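Local structure of cell division protein FtsX (Streptococcus pneumoniae serotype 2, 6HEE) at residues V55-K60 with D87-E92. The protein forms the membrane subunit of the ABC transporter FtsEX, which takes part in cell division and is required for normal growth and cell morphology. Residues are numbered along the deposited sequence; the frame is centred on the assembly and turned at random.
Sequences VTFSSK and DAYIVE
Phe-57 turns the edge of its ring toward the face of Tyr-89 in an offset edge-to-face pair, centroids 5.6 Å apart and planes at 63°. Phe-57 reaches along the strand because its CG stands anti to the backbone N (chi1 -174°); CZ thereby comes within 3.7 Å of Asp-87 CG. On the same sheet face, Val-55 sets its CG1 methyl 3.6 Å from Tyr-89 CD1, so the tyrosine ring lies between valine and phenylalanine, its hydroxyl hydrogen-bonded to Asp-22. Strands 52-58 and 88-93 run antiparallel as the outermost strand in this chain and its inner neighbour in the four-stranded sheet of the FtsX extracellular domain; helix 41-47 covers Val-55 and Val-91. Four backbone hydrogen bonds join Thr-56 with Ile-90 and Ser-58 with Ala-88. On the face of Thr-56, Ser-58, Ala-88 and Ile-90, Ser-58 CB lies 4.2 Å from Ile-90 CG1. Where helix 60-71 begins, Ser-59 is the N-cap, and Asp-87 OD1 accepts the Lys-60 backbone N-H at 3.0 Å, nearly along its own C-O axis. Lys-60 CG sits between its backbone N and carbonyl carbon (chi1 58°), which lays it 3.4 Å from that same OD1, while NZ stays 4.5 Å from OD1, too far for a salt bridge.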
loop_
_atom_site.group_PDB
_atom_site.type_symbol
_atom_site.label_atom_id
_atom_site.label_comp_id
_atom_site.label_asym_id
_atom_site.label_seq_id
_atom_site.Cartn_x
_atom_site.Cartn_y
_atom_site.Cartn_z
ATOM N N VAL A 55 -20.627 9.924 -7.851
ATOM C CA VAL A 55 -19.695 9.329 -6.893
ATOM C C VAL A 55 -19.433 7.901 -7.355
ATOM O O VAL A 55 -20.323 7.052 -7.272
ATOM C CB VAL A 55 -20.246 9.334 -5.460
ATOM C CG1 VAL A 55 -19.195 8.753 -4.454
ATOM C CG2 VAL A 55 -20.634 10.731 -5.067
ATOM N N THR A 56 -18.224 7.633 -7.841
ATOM C CA THR A 56 -17.893 6.342 -8.435
ATOM C C THR A 56 -16.822 5.615 -7.615
ATOM O O THR A 56 -15.737 6.160 -7.354
ATOM C CB THR A 56 -17.433 6.558 -9.888
ATOM O OG1 THR A 56 -18.358 7.450 -10.541
ATOM C CG2 THR A 56 -17.366 5.227 -10.664
ATOM N N PHE A 57 -17.119 4.377 -7.228
ATOM C CA PHE A 57 -16.167 3.556 -6.475
ATOM C C PHE A 57 -14.998 3.124 -7.355
ATOM O O PHE A 57 -15.200 2.572 -8.440
ATOM C CB PHE A 57 -16.865 2.308 -5.934
ATOM C CG PHE A 57 -15.996 1.458 -5.013
ATOM C CD1 PHE A 57 -15.688 1.892 -3.729
ATOM C CD2 PHE A 57 -15.528 0.209 -5.424
ATOM C CE1 PHE A 57 -14.898 1.105 -2.854
ATOM C CE2 PHE A 57 -14.750 -0.600 -4.554
ATOM C CZ PHE A 57 -14.434 -0.145 -3.273
ATOM N N SER A 58 -13.776 3.300 -6.849
ATOM C CA SER A 58 -12.567 2.793 -7.494
ATOM C C SER A 58 -11.826 1.870 -6.525
ATOM O O SER A 58 -11.265 2.340 -5.535
ATOM C CB SER A 58 -11.665 3.949 -7.927
ATOM O OG SER A 58 -10.432 3.452 -8.396
ATOM N N SER A 59 -11.768 0.573 -6.831
ATOM C CA SER A 59 -11.150 -0.370 -5.897
ATOM C C SER A 59 -9.630 -0.346 -6.012
ATOM O O SER A 59 -9.048 0.028 -7.044
ATOM C CB SER A 59 -11.652 -1.804 -6.128
ATOM O OG SER A 59 -11.119 -2.364 -7.318
ATOM N N LYS A 60 -8.984 -0.764 -4.925
ATOM C CA LYS A 60 -7.530 -0.851 -4.933
ATOM C C LYS A 60 -7.043 -1.890 -5.945
ATOM O O LYS A 60 -5.985 -1.705 -6.562
ATOM C CB LYS A 60 -7.020 -1.150 -3.525
ATOM C CG LYS A 60 -7.573 -2.437 -2.911
ATOM C CD LYS A 60 -7.338 -2.489 -1.404
ATOM C CE LYS A 60 -7.260 -3.927 -0.909
ATOM N NZ LYS A 60 -8.523 -4.679 -1.209
ATOM N N ASP A 87 -8.965 1.894 -1.334
ATOM C CA ASP A 87 -10.263 1.998 -2.003
ATOM C C ASP A 87 -10.637 3.478 -1.958
ATOM O O ASP A 87 -10.359 4.177 -0.981
ATOM C CB ASP A 87 -11.407 1.200 -1.376
ATOM C CG ASP A 87 -11.214 -0.292 -1.431
ATOM O OD1 ASP A 87 -10.523 -0.844 -2.326
ATOM O OD2 ASP A 87 -11.814 -0.919 -0.559
ATOM N N ALA A 88 -11.303 3.958 -3.007
ATOM C CA ALA A 88 -11.650 5.374 -3.036
ATOM C C ALA A 88 -12.973 5.581 -3.744
ATOM O O ALA A 88 -13.486 4.688 -4.420
ATOM C CB ALA A 88 -10.568 6.217 -3.716
ATOM N N TYR A 89 -13.529 6.773 -3.551
ATOM C CA TYR A 89 -14.603 7.303 -4.376
ATOM C C TYR A 89 -14.051 8.466 -5.205
ATOM O O TYR A 89 -13.439 9.390 -4.658
ATOM C CB TYR A 89 -15.784 7.764 -3.530
ATOM C CG TYR A 89 -16.570 6.633 -2.909
ATOM C CD1 TYR A 89 -17.321 5.783 -3.694
ATOM C CD2 TYR A 89 -16.550 6.406 -1.520
ATOM C CE1 TYR A 89 -18.021 4.717 -3.139
ATOM C CE2 TYR A 89 -17.246 5.363 -0.968
ATOM C CZ TYR A 89 -17.977 4.519 -1.783
ATOM O OH TYR A 89 -18.693 3.488 -1.238
ATOM N N ILE A 90 -14.225 8.391 -6.524
ATOM C CA ILE A 90 -13.904 9.503 -7.417
ATOM C C ILE A 90 -15.153 10.369 -7.446
ATOM O O ILE A 90 -16.198 9.932 -7.935
ATOM C CB ILE A 90 -13.537 9.035 -8.837
ATOM C CG1 ILE A 90 -12.480 7.930 -8.833
ATOM C CG2 ILE A 90 -13.109 10.247 -9.744
ATOM C CD1 ILE A 90 -11.372 8.153 -7.812
ATOM N N VAL A 91 -15.073 11.569 -6.887
ATOM C CA VAL A 91 -16.226 12.457 -6.794
ATOM C C VAL A 91 -16.154 13.496 -7.912
ATOM O O VAL A 91 -15.088 14.078 -8.171
ATOM C CB VAL A 91 -16.297 13.121 -5.412
ATOM C CG1 VAL A 91 -17.512 14.015 -5.316
ATOM C CG2 VAL A 91 -16.372 12.050 -4.326
ATOM N N GLU A 92 -17.282 13.710 -8.594
ATOM C CA GLU A 92 -17.400 14.734 -9.628
ATOM C C GLU A 92 -18.221 15.884 -9.059
ATOM O O GLU A 92 -19.409 15.717 -8.748
ATOM C CB GLU A 92 -18.036 14.183 -10.900
ATOM C CG GLU A 92 -18.443 15.282 -11.906
ATOM C CD GLU A 92 -18.685 14.742 -13.308
ATOM O OE1 GLU A 92 -19.525 13.823 -13.455
ATOM O OE2 GLU A 92 -18.043 15.240 -14.264
HETATM O O HOH W 1 -17.720 9.872 -10.360
#